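Local coordinates for TatD-related deoxyribonuclease (PDB 1J6O), which probably acts as a metal-dependent deoxyribonuclease that hydrolyses phosphodiester bonds of DNA, at residues 120-123 with 124-128; 174-178 with 179-183; 72-75 with 76-79; 254-257 with 258-262. All blocks are in the same frame, centred on the assembly; numbering follows the deposited sequence.

Contact 1. Residues 120-123 with 124-128; sequences RVFV and EQIEL
Helix 115-132, the connecting helix of a beta-alpha-beta crossover in this TIM-barrel-type fold, meets strand 98-107 through Phe122 and Gln125, and helix 144-153 through Ile126, whereas Arg120 and Glu124 pair one turn apart on the flank facing Phe85 of helix 85-92. Ile126 sets its terminal methyl squarely on the Phe122 ring: CD1 of Ile126 lies 3.6 Å from the centroid of the Phe122 ring, only 12° off the normal, a CH-pi contact over the face. Phe122 has CG anti to the backbone N (chi1 177°), which carries the ring toward Thr104 and Leu106 of strand 98-107, with Ile150 also against it. With an alanine here, the CD1 methyl of Ile126 would probably lose the face it rests on, leaving a gap between helix and strand 98-107. Glu124 places OE1 2.7 Å from NH2 of Arg120, but the carboxylate sits over a face of the guanidinium, the two planes 69° apart, so this salt bridge acts through charge and no N-H is aimed at that oxygen. The buried amide of Gln125 is held at both ends. Its OE1 accepts from the backbone N of Val73, while NE2 turns back to its own helix and reaches O of Val121 at 3.3 Å. That oxygen also takes the backbone N of Gln125 at 3.2 Å, and the two donors approach from opposite faces of the Val121 carbonyl.

Contact 2. Residues 174-178 with 179-183; sequences KKFID and LGFLL
Backbone hydrogen bonds dominate where Phe176 and Ile177 meet Gly180 and Phe181. O of Phe176 takes N of Phe181 at 3.1 Å in a fairly straight bond (163° at the hydrogen), with weaker bonds from N of Leu179 and N of Gly180. O of Ile177 accepts from N of Gly180 at 2.8 Å, the donor well above the carbonyl plane. The Phe181-Phe176 and Gly180-Ile177 bonds, with the positive phi of Gly180 (110°), make a Schellman motif, which ends helix 170-179 and turns the chain into strand 181-185 of the barrel sheet. A side chain at Gly180 would be pressed against the preceding carbonyl. A CA-H...O contact follows the turn: CA of Ile177 lies 3.5 Å from O of Phe181, a buried oxygen for which the model offers no hydrogen-bond donor.

Apolar contacts tie the helix to the strand it leads into. CD1 of Ile177 meets CD1 of Leu183 at 4.1 Å, the side chains crossing at about a right angle. CD1 of Phe181 comes to the edge of the Phe176 ring, 4.4 Å from CD1 of Phe176, and both side chains also touch Ile163 and Leu151. NZ of Lys174 makes a weak, long salt bridge to OD2 of Asp178, at 3.5 Å.

Contact 3. Residues 72-75 with 76-79; sequences GVHP and HDAK
His74 and His76 are joined twice, once through a ring nitrogen and once ring to ring. The backbone N of His76 donates to ND1 of His74 at 2.9 Å, a nearly straight bond of 169° that lies in the plane of the imidazole. ND1 therefore serves as an acceptor, and this bond helps to fix the rotation of the His74 ring. The same turn of chain brings CE1 of His74 over the centre of the His76 ring, 3.3 Å from CG of His76, in an edge-to-face pair with the planes at 57°. His74 has CG anti to its backbone nitrogen (chi1 -173°), which runs its ring alongside that of His76.

The backbone closes two further links. N of Ala78 reaches O of Pro75 at 3.0 Å from above the carbonyl plane, and N of Asp77 gives O of His74 a weak bond at 2.9 Å. The carboxylate of Asp77 is occupied differently at its two oxygens: OD2 accepts from ND2 of Asn50, while OD1 rests against CB of His74 at 3.4 Å. CB of Asp77 in turn packs on CG1 of Val73 at 3.8 Å. Ser113 takes part in holding the loop, its OG bonded to O of His76 and N of Lys79.

His74 also touches Glu103 and meets the ring of His139, both predicted metal ligands. The loop after strand 67-71 thus brings His74 beside the predicted metal centre, as expected for a TatD-type TIM barrel.

Contact 4. Residues 254-257 with 258-262; sequences ATTE and NARRI
N of Arg260 donates to O of Thr256 at 2.8 Å, and the side chains of both residues meet one turn apart. CG2 of Thr256 lies over a face of the Arg260 guanidinium, 3.5 Å from NE. The arginine runs extended from CG to NE, with CG anti to the carbonyl carbon (chi1 -77°), and so passes obliquely across the threonine methyl; its NE goes on to a salt bridge with Glu42. OG1 of Thr256 is bonded to O of His12, a residue of the expression tag. Further i to i+4 backbone bonds continue the helix, N of Asn258 to O of Ala254 at 2.9 Å and N of Arg261 to O of Glu257 at 2.9 Å.

All of this belongs to helix 248-264, which packs against strands 209-211 and 13-18, the eighth and first of the barrel-type sheet: Thr256 and Ala259 press on Val14, and Thr255 on Ile209 and Leu211. Asn258, buried on that face, uses both ends of its amide. ND2 donates to O of Ile209, and OD1 accepts from NH1 of Arg261 at 3.3 Å, with an angle of 156° at the hydrogen. A leucine in its place would probably leave O of Ile209 without this donor and the Arg261 guanidinium free to turn. CG of Asn258 lies 3.1 Å from O of Ala254, one turn back.

Along the chain the order is contact 3, contact 1, contact 2, contact 4, all set around one parallel eight-stranded sheet of TIM-barrel type. Contacts 3 and 1 are neighbours, their centres about 11 Å apart: the loop after strand 67-71 leans on helix 115-132, with Val121 against Ala78. Contacts 2 and 4 form a second pair, about 15 Å apart between centres, in which Leu182 of strand 181-185 packs on Asn258 and Ile262 of helix 248-264. Contacts 3 and 4 lie on opposite sides of the chain's centre, about 27 Å apart between centres. Contact 3 alone borders the predicted metal ligands directly; contacts 1, 2 and 4 join helices to the surrounding strands.

Contact 1. Residues 120-123 with 124-128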
ATOM      1  N   ARG A 120      19.717   4.551   0.963  1.00 11.59           N
ATOM      2  CA  ARG A 120      19.710   6.005   1.059  1.00 14.16           C
ATOM      3  C   ARG A 120      18.429   6.651   0.535  1.00 13.09           C
ATOM      4  O   ARG A 120      17.924   7.609   1.123  1.00 12.87           O
ATOM      5  CB  ARG A 120      20.941   6.624   0.373  1.00 18.03           C
ATOM      6  CG  ARG A 120      20.882   6.713  -1.129  1.00 23.46           C
ATOM      7  CD  ARG A 120      21.670   7.922  -1.659  1.00 28.94           C
ATOM      8  NE  ARG A 120      20.798   8.723  -2.522  1.00 33.56           N
ATOM      9  CZ  ARG A 120      20.683  10.051  -2.469  1.00 34.31           C
ATOM     10  NH1 ARG A 120      21.401  10.760  -1.596  1.00 35.79           N
ATOM     11  NH2 ARG A 120      19.807  10.662  -3.254  1.00 31.96           N
ATOM     12  N   VAL A 121      17.918   6.124  -0.572  1.00 11.40           N
ATOM     13  CA  VAL A 121      16.689   6.637  -1.194  1.00 10.93           C
ATOM     14  C   VAL A 121      15.484   6.397  -0.274  1.00 11.20           C
ATOM     15  O   VAL A 121      14.569   7.236  -0.196  1.00 10.03           O
ATOM     16  CB  VAL A 121      16.479   5.956  -2.574  1.00 10.63           C
ATOM     17  CG1 VAL A 121      15.079   6.234  -3.128  1.00 10.81           C
ATOM     18  CG2 VAL A 121      17.553   6.471  -3.567  1.00 10.55           C
ATOM     19  N   PHE A 122      15.498   5.266   0.422  1.00 10.54           N
ATOM     20  CA  PHE A 122      14.427   4.890   1.356  1.00  9.89           C
ATOM     21  C   PHE A 122      14.509   5.845   2.549  1.00 11.67           C
ATOM     22  O   PHE A 122      13.518   6.435   2.978  1.00 10.12           O
ATOM     23  CB  PHE A 122      14.637   3.444   1.800  1.00 10.01           C
ATOM     24  CG  PHE A 122      13.632   2.947   2.830  1.00  8.99           C
ATOM     25  CD1 PHE A 122      12.306   3.374   2.812  1.00 11.65           C
ATOM     26  CD2 PHE A 122      13.994   1.956   3.726  1.00 11.02           C
ATOM     27  CE1 PHE A 122      11.357   2.806   3.668  1.00 12.31           C
ATOM     28  CE2 PHE A 122      13.047   1.367   4.601  1.00 12.51           C
ATOM     29  CZ  PHE A 122      11.726   1.793   4.567  1.00 13.11           C
ATOM     30  N   VAL A 123      15.719   6.016   3.077  1.00 12.28           N
ATOM     31  CA  VAL A 123      15.890   6.913   4.211  1.00 13.04           C
ATOM     32  C   VAL A 123      15.443   8.331   3.870  1.00  9.85           C
ATOM     33  O   VAL A 123      14.771   8.983   4.654  1.00 10.77           O
ATOM     34  CB  VAL A 123      17.373   6.935   4.680  1.00 13.60           C
ATOM     35  CG1 VAL A 123      17.611   8.109   5.627  1.00 16.17           C
ATOM     36  CG2 VAL A 123      17.702   5.630   5.376  1.00 16.30           C
ATOM     37  N   GLU A 124      15.790   8.813   2.690  1.00  9.87           N
ATOM     38  CA  GLU A 124      15.396  10.148   2.316  1.00 10.68           C
ATOM     39  C   GLU A 124      13.884  10.340   2.205  1.00 10.53           C
ATOM     40  O   GLU A 124      13.377  11.424   2.502  1.00 10.39           O
ATOM     41  CB  GLU A 124      16.111  10.547   1.025  1.00 13.28           C
ATOM     42  CG  GLU A 124      17.629  10.366   1.168  1.00 18.00           C
ATOM     43  CD  GLU A 124      18.458  11.026   0.082  1.00 23.30           C
ATOM     44  OE1 GLU A 124      18.130  10.853  -1.102  1.00 25.79           O
ATOM     45  OE2 GLU A 124      19.466  11.704   0.419  1.00 26.41           O
ATOM     46  N   GLN A 125      13.160   9.296   1.816  1.00  9.55           N
ATOM     47  CA  GLN A 125      11.706   9.416   1.696  1.00  7.40           C
ATOM     48  C   GLN A 125      11.051   9.326   3.083  1.00  6.93           C
ATOM     49  O   GLN A 125      10.017   9.975   3.354  1.00  6.63           O
ATOM     50  CB  GLN A 125      11.176   8.357   0.751  1.00  5.81           C
ATOM     51  CG  GLN A 125      11.518   8.713  -0.692  1.00  7.11           C
ATOM     52  CD  GLN A 125      11.049   7.677  -1.679  1.00  8.31           C
ATOM     53  OE1 GLN A 125       9.885   7.681  -2.093  1.00 10.44           O
ATOM     54  NE2 GLN A 125      11.940   6.779  -2.060  1.00 11.02           N
ATOM     55  N   ILE A 126      11.646   8.515   3.958  1.00  7.09           N
ATOM     56  CA  ILE A 126      11.129   8.381   5.308  1.00  8.56           C
ATOM     57  C   ILE A 126      11.282   9.777   5.921  1.00 10.24           C
ATOM     58  O   ILE A 126      10.376  10.274   6.608  1.00  9.20           O
ATOM     59  CB  ILE A 126      11.985   7.382   6.118  1.00  9.68           C
ATOM     60  CG1 ILE A 126      11.701   5.964   5.637  1.00  5.90           C
ATOM     61  CG2 ILE A 126      11.733   7.557   7.612  1.00 10.08           C
ATOM     62  CD1 ILE A 126      12.666   4.938   6.254  1.00  9.39           C
ATOM     63  N   GLU A 127      12.434  10.420   5.693  1.00  9.23           N
ATOM     64  CA  GLU A 127      12.653  11.763   6.249  1.00 11.51           C
ATOM     65  C   GLU A 127      11.657  12.770   5.689  1.00 12.05           C
ATOM     66  O   GLU A 127      11.177  13.664   6.421  1.00 12.65           O
ATOM     67  CB  GLU A 127      14.097  12.230   6.006  1.00 14.19           C
ATOM     68  CG  GLU A 127      15.054  11.303   6.710  1.00 17.88           C
ATOM     69  CD  GLU A 127      16.522  11.690   6.571  1.00 21.44           C
ATOM     70  OE1 GLU A 127      16.984  11.960   5.443  1.00 25.15           O
ATOM     71  OE2 GLU A 127      17.209  11.673   7.597  1.00 21.22           O
ATOM     72  N   LEU A 128      11.329  12.642   4.405  1.00  9.36           N
ATOM     73  CA  LEU A 128      10.369  13.568   3.825  1.00 10.00           C
ATOM     74  C   LEU A 128       8.978  13.347   4.448  1.00 10.81           C
ATOM     75  O   LEU A 128       8.262  14.304   4.757  1.00 11.02           O
ATOM     76  CB  LEU A 128      10.273  13.376   2.311  1.00  9.47           C
ATOM     77  CG  LEU A 128       9.177  14.203   1.638  1.00 10.88           C
ATOM     78  CD1 LEU A 128       9.461  15.700   1.758  1.00 10.95           C
ATOM     79  CD2 LEU A 128       9.087  13.813   0.182  1.00  9.03           C
TER

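Contact 2. Residues 174-178 with 179-183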
ATOM      1  N   LYS A 174       4.653  -8.686  14.214  1.00 15.81           N
ATOM      2  CA  LYS A 174       4.556  -8.067  15.519  1.00 16.70           C
ATOM      3  C   LYS A 174       5.556  -6.926  15.675  1.00 15.90           C
ATOM      4  O   LYS A 174       5.234  -5.878  16.227  1.00 14.73           O
ATOM      5  CB  LYS A 174       4.759  -9.118  16.617  1.00 21.39           C
ATOM      6  CG  LYS A 174       4.633  -8.549  18.016  1.00 25.94           C
ATOM      7  CD  LYS A 174       4.118  -9.605  18.984  1.00 30.47           C
ATOM      8  CE  LYS A 174       4.308  -9.130  20.407  1.00 32.56           C
ATOM      9  NZ  LYS A 174       5.744  -8.750  20.570  1.00 34.13           N
ATOM     10  N   LYS A 175       6.769  -7.115  15.175  1.00 16.27           N
ATOM     11  CA  LYS A 175       7.777  -6.067  15.287  1.00 17.16           C
ATOM     12  C   LYS A 175       7.342  -4.782  14.593  1.00 17.60           C
ATOM     13  O   LYS A 175       7.542  -3.690  15.119  1.00 17.06           O
ATOM     14  CB  LYS A 175       9.106  -6.537  14.687  1.00 20.86           C
ATOM     15  CG  LYS A 175       9.756  -7.713  15.424  1.00 25.22           C
ATOM     16  CD  LYS A 175      10.451  -7.299  16.719  1.00 27.27           C
ATOM     17  CE  LYS A 175      11.741  -6.527  16.469  1.00 28.72           C
ATOM     18  NZ  LYS A 175      12.602  -6.476  17.709  1.00 28.30           N
ATOM     19  N   PHE A 176       6.752  -4.913  13.409  1.00 15.68           N
ATOM     20  CA  PHE A 176       6.313  -3.731  12.678  1.00 15.90           C
ATOM     21  C   PHE A 176       5.051  -3.142  13.285  1.00 15.04           C
ATOM     22  O   PHE A 176       4.896  -1.917  13.368  1.00 14.93           O
ATOM     23  CB  PHE A 176       6.135  -4.084  11.205  1.00 15.28           C
ATOM     24  CG  PHE A 176       7.425  -4.069  10.445  1.00 16.41           C
ATOM     25  CD1 PHE A 176       7.921  -2.872   9.932  1.00 15.01           C
ATOM     26  CD2 PHE A 176       8.174  -5.236  10.284  1.00 15.03           C
ATOM     27  CE1 PHE A 176       9.157  -2.837   9.258  1.00 17.01           C
ATOM     28  CE2 PHE A 176       9.409  -5.216   9.616  1.00 18.86           C
ATOM     29  CZ  PHE A 176       9.899  -4.000   9.100  1.00 17.22           C
ATOM     30  N   ILE A 177       4.152  -4.011  13.721  1.00 14.00           N
ATOM     31  CA  ILE A 177       2.924  -3.515  14.336  1.00 15.27           C
ATOM     32  C   ILE A 177       3.341  -2.716  15.577  1.00 17.61           C
ATOM     33  O   ILE A 177       2.815  -1.625  15.846  1.00 16.74           O
ATOM     34  CB  ILE A 177       2.019  -4.672  14.747  1.00 16.02           C
ATOM     35  CG1 ILE A 177       1.350  -5.248  13.497  1.00 13.82           C
ATOM     36  CG2 ILE A 177       1.001  -4.214  15.802  1.00 15.21           C
ATOM     37  CD1 ILE A 177       0.500  -6.422  13.795  1.00 17.11           C
ATOM     38  N   ASP A 178       4.314  -3.235  16.323  1.00 18.29           N
ATOM     39  CA  ASP A 178       4.750  -2.521  17.512  1.00 20.81           C
ATOM     40  C   ASP A 178       5.377  -1.182  17.192  1.00 20.63           C
ATOM     41  O   ASP A 178       5.345  -0.284  18.014  1.00 20.38           O
ATOM     42  CB  ASP A 178       5.713  -3.367  18.346  1.00 23.34           C
ATOM     43  CG  ASP A 178       5.005  -4.473  19.091  1.00 26.87           C
ATOM     44  OD1 ASP A 178       3.764  -4.360  19.281  1.00 29.14           O
ATOM     45  OD2 ASP A 178       5.687  -5.447  19.494  1.00 29.52           O
ATOM     46  N   LEU A 179       5.938  -1.040  15.991  1.00 20.21           N
ATOM     47  CA  LEU A 179       6.561   0.224  15.593  1.00 19.41           C
ATOM     48  C   LEU A 179       5.457   1.209  15.212  1.00 19.03           C
ATOM     49  O   LEU A 179       5.701   2.418  15.088  1.00 18.82           O
ATOM     50  CB  LEU A 179       7.504  -0.003  14.398  1.00 20.17           C
ATOM     51  CG  LEU A 179       8.498   1.076  13.965  1.00 21.58           C
ATOM     52  CD1 LEU A 179       9.297   1.563  15.159  1.00 22.61           C
ATOM     53  CD2 LEU A 179       9.450   0.488  12.910  1.00 21.90           C
ATOM     54  N   GLY A 180       4.244   0.692  15.022  1.00 17.14           N
ATOM     55  CA  GLY A 180       3.134   1.563  14.664  1.00 15.80           C
ATOM     56  C   GLY A 180       2.575   1.442  13.245  1.00 14.91           C
ATOM     57  O   GLY A 180       1.728   2.232  12.834  1.00 12.55           O
ATOM     58  N   PHE A 181       3.051   0.461  12.496  1.00 13.36           N
ATOM     59  CA  PHE A 181       2.571   0.267  11.130  1.00 12.67           C
ATOM     60  C   PHE A 181       1.449  -0.716  11.101  1.00 13.71           C
ATOM     61  O   PHE A 181       1.280  -1.472  12.045  1.00 12.45           O
ATOM     62  CB  PHE A 181       3.677  -0.319  10.263  1.00 13.11           C
ATOM     63  CG  PHE A 181       4.686   0.666   9.852  1.00 11.89           C
ATOM     64  CD1 PHE A 181       5.792   0.929  10.658  1.00 13.70           C
ATOM     65  CD2 PHE A 181       4.530   1.374   8.675  1.00 13.65           C
ATOM     66  CE1 PHE A 181       6.727   1.900  10.279  1.00 13.27           C
ATOM     67  CE2 PHE A 181       5.447   2.329   8.294  1.00 12.04           C
ATOM     68  CZ  PHE A 181       6.552   2.602   9.096  1.00 12.65           C
ATOM     69  N   LEU A 182       0.661  -0.667  10.024  1.00 11.88           N
ATOM     70  CA  LEU A 182      -0.441  -1.591   9.830  1.00 10.65           C
ATOM     71  C   LEU A 182       0.128  -2.455   8.685  1.00  9.66           C
ATOM     72  O   LEU A 182       1.105  -2.059   8.029  1.00  9.73           O
ATOM     73  CB  LEU A 182      -1.727  -0.882   9.413  1.00 12.91           C
ATOM     74  CG  LEU A 182      -2.662  -0.814  10.637  1.00 15.66           C
ATOM     75  CD1 LEU A 182      -2.037   0.059  11.702  1.00 17.75           C
ATOM     76  CD2 LEU A 182      -4.030  -0.308  10.228  1.00 18.63           C
ATOM     77  N   LEU A 183      -0.459  -3.621   8.462  1.00  6.78           N
ATOM     78  CA  LEU A 183      -0.009  -4.540   7.418  1.00  8.46           C
ATOM     79  C   LEU A 183      -1.022  -4.700   6.286  1.00  7.53           C
ATOM     80  O   LEU A 183      -2.208  -4.933   6.528  1.00  9.38           O
ATOM     81  CB  LEU A 183       0.261  -5.921   8.039  1.00  8.72           C
ATOM     82  CG  LEU A 183       1.088  -5.879   9.322  1.00 13.18           C
ATOM     83  CD1 LEU A 183       1.245  -7.292   9.837  1.00 13.72           C
ATOM     84  CD2 LEU A 183       2.459  -5.256   9.056  1.00 12.90           C
TER

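Contact 3. Residues 72-75 with 76-79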
ATOM      1  N   GLY A  72       6.216   8.624  -4.684  1.00  6.78           N
ATOM      2  CA  GLY A  72       7.496   8.117  -4.214  1.00  7.84           C
ATOM      3  C   GLY A  72       8.290   7.419  -5.299  1.00  6.89           C
ATOM      4  O   GLY A  72       7.908   7.395  -6.482  1.00  7.45           O
ATOM      5  N   VAL A  73       9.413   6.863  -4.870  1.00  6.89           N
ATOM      6  CA  VAL A  73      10.310   6.156  -5.749  1.00  6.83           C
ATOM      7  C   VAL A  73      10.571   4.790  -5.156  1.00  7.16           C
ATOM      8  O   VAL A  73      11.120   4.654  -4.047  1.00  8.79           O
ATOM      9  CB  VAL A  73      11.652   6.928  -5.900  1.00  6.25           C
ATOM     10  CG1 VAL A  73      12.579   6.175  -6.838  1.00  5.67           C
ATOM     11  CG2 VAL A  73      11.386   8.318  -6.460  1.00  8.47           C
ATOM     12  N   HIS A  74      10.205   3.792  -5.937  1.00  5.74           N
ATOM     13  CA  HIS A  74      10.339   2.374  -5.600  1.00  7.95           C
ATOM     14  C   HIS A  74      11.827   2.003  -5.508  1.00  9.34           C
ATOM     15  O   HIS A  74      12.662   2.584  -6.186  1.00  7.61           O
ATOM     16  CB  HIS A  74       9.614   1.592  -6.716  1.00  9.61           C
ATOM     17  CG  HIS A  74       9.475   0.114  -6.484  1.00 13.05           C
ATOM     18  ND1 HIS A  74      10.537  -0.764  -6.571  1.00 13.24           N
ATOM     19  CD2 HIS A  74       8.375  -0.649  -6.249  1.00 15.92           C
ATOM     20  CE1 HIS A  74      10.100  -2.000  -6.398  1.00 14.55           C
ATOM     21  NE2 HIS A  74       8.791  -1.959  -6.202  1.00 15.91           N
ATOM     22  N   PRO A  75      12.173   1.023  -4.667  1.00  9.29           N
ATOM     23  CA  PRO A  75      13.602   0.688  -4.590  1.00 11.28           C
ATOM     24  C   PRO A  75      14.227   0.274  -5.931  1.00 11.87           C
ATOM     25  O   PRO A  75      15.418   0.517  -6.167  1.00 10.32           O
ATOM     26  CB  PRO A  75      13.656  -0.422  -3.515  1.00 11.21           C
ATOM     27  CG  PRO A  75      12.255  -0.981  -3.478  1.00 10.90           C
ATOM     28  CD  PRO A  75      11.381   0.261  -3.684  1.00  9.83           C
ATOM     29  N   HIS A  76      13.439  -0.330  -6.821  1.00 12.60           N
ATOM     30  CA  HIS A  76      14.003  -0.734  -8.100  1.00 14.84           C
ATOM     31  C   HIS A  76      14.523   0.496  -8.830  1.00 16.00           C
ATOM     32  O   HIS A  76      15.565   0.445  -9.476  1.00 15.89           O
ATOM     33  CB  HIS A  76      12.957  -1.452  -8.977  1.00 17.10           C
ATOM     34  CG  HIS A  76      12.553  -2.804  -8.472  1.00 20.48           C
ATOM     35  ND1 HIS A  76      13.021  -3.549  -7.441  1.00 20.88           N
ATOM     36  CD2 HIS A  76      11.541  -3.546  -9.051  1.00 23.78           C
ATOM     37  CE1 HIS A  76      12.288  -4.710  -7.414  1.00 23.05           C
ATOM     38  NE2 HIS A  76      11.401  -4.682  -8.394  1.00 22.05           N
ATOM     39  N   ASP A  77      13.814   1.610  -8.688  1.00 15.20           N
ATOM     40  CA  ASP A  77      14.191   2.847  -9.340  1.00 17.85           C
ATOM     41  C   ASP A  77      15.166   3.721  -8.531  1.00 16.03           C
ATOM     42  O   ASP A  77      15.434   4.856  -8.928  1.00 18.82           O
ATOM     43  CB  ASP A  77      12.914   3.687  -9.642  1.00 19.93           C
ATOM     44  CG  ASP A  77      11.752   2.880 -10.318  1.00 24.88           C
ATOM     45  OD1 ASP A  77      11.161   1.951  -9.694  1.00 26.95           O
ATOM     46  OD2 ASP A  77      11.381   3.208 -11.472  1.00 24.16           O
ATOM     47  N   ALA A  78      15.713   3.216  -7.424  1.00 14.31           N
ATOM     48  CA  ALA A  78      16.634   4.017  -6.595  1.00 13.50           C
ATOM     49  C   ALA A  78      17.913   4.565  -7.239  1.00 13.08           C
ATOM     50  O   ALA A  78      18.353   5.667  -6.908  1.00 12.78           O
ATOM     51  CB  ALA A  78      17.003   3.234  -5.300  1.00 13.42           C
ATOM     52  N   LYS A  79      18.521   3.792  -8.127  1.00 15.22           N
ATOM     53  CA  LYS A  79      19.744   4.227  -8.787  1.00 17.37           C
ATOM     54  C   LYS A  79      19.452   5.269  -9.847  1.00 18.43           C
ATOM     55  O   LYS A  79      20.382   5.858 -10.379  1.00 19.19           O
ATOM     56  CB  LYS A  79      20.479   3.035  -9.431  1.00 19.11           C
ATOM     57  CG  LYS A  79      19.737   2.371 -10.592  1.00 23.72           C
ATOM     58  CD  LYS A  79      20.492   1.108 -11.049  1.00 24.65           C
ATOM     59  CE  LYS A  79      19.621   0.190 -11.903  1.00 29.05           C
ATOM     60  NZ  LYS A  79      19.085   0.871 -13.115  1.00 30.03           N
TER

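Contact 4. Residues 254-257 with 258-262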
ATOM      1  N   ALA A 254     -13.705  -2.853   9.970  1.00 10.78           N
ATOM      2  CA  ALA A 254     -12.418  -2.682  10.592  1.00 11.40           C
ATOM      3  C   ALA A 254     -11.319  -2.207   9.636  1.00 10.82           C
ATOM      4  O   ALA A 254     -10.604  -1.233   9.936  1.00 10.46           O
ATOM      5  CB  ALA A 254     -11.998  -4.009  11.281  1.00 13.73           C
ATOM      6  N   THR A 255     -11.173  -2.863   8.485  1.00 10.02           N
ATOM      7  CA  THR A 255     -10.120  -2.436   7.556  1.00 10.88           C
ATOM      8  C   THR A 255     -10.372  -1.058   6.952  1.00  9.54           C
ATOM      9  O   THR A 255      -9.431  -0.292   6.722  1.00 10.35           O
ATOM     10  CB  THR A 255      -9.902  -3.476   6.419  1.00 10.81           C
ATOM     11  OG1 THR A 255     -11.140  -3.746   5.755  1.00  9.44           O
ATOM     12  CG2 THR A 255      -9.324  -4.780   7.019  1.00 12.27           C
ATOM     13  N   THR A 256     -11.635  -0.754   6.679  1.00 10.17           N
ATOM     14  CA  THR A 256     -11.975   0.536   6.112  1.00  8.85           C
ATOM     15  C   THR A 256     -11.705   1.633   7.149  1.00  9.50           C
ATOM     16  O   THR A 256     -11.148   2.690   6.810  1.00  7.46           O
ATOM     17  CB  THR A 256     -13.453   0.530   5.635  1.00 10.87           C
ATOM     18  OG1 THR A 256     -13.541  -0.258   4.446  1.00 11.26           O
ATOM     19  CG2 THR A 256     -13.947   1.949   5.331  1.00  9.90           C
ATOM     20  N   GLU A 257     -12.076   1.379   8.412  1.00  9.81           N
ATOM     21  CA  GLU A 257     -11.844   2.370   9.470  1.00 11.98           C
ATOM     22  C   GLU A 257     -10.326   2.573   9.579  1.00 11.05           C
ATOM     23  O   GLU A 257      -9.825   3.692   9.707  1.00 11.54           O
ATOM     24  CB  GLU A 257     -12.383   1.888  10.823  1.00 14.39           C
ATOM     25  CG  GLU A 257     -12.046   2.839  11.966  1.00 22.35           C
ATOM     26  CD  GLU A 257     -12.745   2.478  13.284  1.00 26.40           C
ATOM     27  OE1 GLU A 257     -13.974   2.231  13.274  1.00 29.98           O
ATOM     28  OE2 GLU A 257     -12.056   2.452  14.329  1.00 29.62           O
ATOM     29  N   ASN A 258      -9.590   1.472   9.550  1.00 10.09           N
ATOM     30  CA  ASN A 258      -8.134   1.564   9.637  1.00  9.71           C
ATOM     31  C   ASN A 258      -7.566   2.403   8.493  1.00  8.49           C
ATOM     32  O   ASN A 258      -6.685   3.252   8.690  1.00  7.15           O
ATOM     33  CB  ASN A 258      -7.509   0.165   9.560  1.00 11.99           C
ATOM     34  CG  ASN A 258      -7.679  -0.618  10.836  1.00 13.90           C
ATOM     35  OD1 ASN A 258      -8.039  -0.057  11.877  1.00 13.48           O
ATOM     36  ND2 ASN A 258      -7.407  -1.922  10.772  1.00 12.84           N
ATOM     37  N   ALA A 259      -8.050   2.141   7.285  1.00  9.28           N
ATOM     38  CA  ALA A 259      -7.581   2.876   6.121  1.00  9.21           C
ATOM     39  C   ALA A 259      -7.979   4.343   6.164  1.00  8.91           C
ATOM     40  O   ALA A 259      -7.187   5.221   5.813  1.00  8.91           O
ATOM     41  CB  ALA A 259      -8.092   2.203   4.836  1.00  8.43           C
ATOM     42  N   ARG A 260      -9.191   4.618   6.637  1.00  8.16           N
ATOM     43  CA  ARG A 260      -9.667   5.999   6.731  1.00 10.82           C
ATOM     44  C   ARG A 260      -8.799   6.779   7.713  1.00 10.86           C
ATOM     45  O   ARG A 260      -8.387   7.920   7.462  1.00 12.58           O
ATOM     46  CB  ARG A 260     -11.103   6.047   7.275  1.00 10.41           C
ATOM     47  CG  ARG A 260     -12.214   5.682   6.303  1.00 13.48           C
ATOM     48  CD  ARG A 260     -13.537   5.646   7.073  1.00 16.02           C
ATOM     49  NE  ARG A 260     -14.665   5.195   6.264  1.00 20.31           N
ATOM     50  CZ  ARG A 260     -15.846   4.847   6.772  1.00 20.93           C
ATOM     51  NH1 ARG A 260     -16.045   4.919   8.088  1.00 23.26           N
ATOM     52  NH2 ARG A 260     -16.807   4.380   5.980  1.00 21.07           N
ATOM     53  N   ARG A 261      -8.539   6.165   8.852  1.00  9.44           N
ATOM     54  CA  ARG A 261      -7.733   6.819   9.862  1.00 12.02           C
ATOM     55  C   ARG A 261      -6.323   7.140   9.396  1.00 13.14           C
ATOM     56  O   ARG A 261      -5.812   8.235   9.613  1.00 12.50           O
ATOM     57  CB  ARG A 261      -7.675   5.949  11.114  1.00 12.36           C
ATOM     58  CG  ARG A 261      -6.936   6.581  12.272  1.00 18.30           C
ATOM     59  CD  ARG A 261      -6.771   5.604  13.438  1.00 20.19           C
ATOM     60  NE  ARG A 261      -5.837   4.530  13.124  1.00 24.50           N
ATOM     61  CZ  ARG A 261      -6.185   3.256  12.982  1.00 25.81           C
ATOM     62  NH1 ARG A 261      -7.460   2.888  13.126  1.00 24.30           N
ATOM     63  NH2 ARG A 261      -5.258   2.349  12.692  1.00 25.32           N
ATOM     64  N   ILE A 262      -5.699   6.183   8.732  1.00  9.68           N
ATOM     65  CA  ILE A 262      -4.332   6.386   8.256  1.00 11.19           C
ATOM     66  C   ILE A 262      -4.153   7.404   7.146  1.00  9.03           C
ATOM     67  O   ILE A 262      -3.330   8.313   7.234  1.00  9.95           O
ATOM     68  CB  ILE A 262      -3.733   5.034   7.764  1.00 11.08           C
ATOM     69  CG1 ILE A 262      -3.505   4.110   8.970  1.00 10.72           C
ATOM     70  CG2 ILE A 262      -2.389   5.250   7.072  1.00 12.44           C
ATOM     71  CD1 ILE A 262      -3.092   2.695   8.593  1.00 14.56           C
TER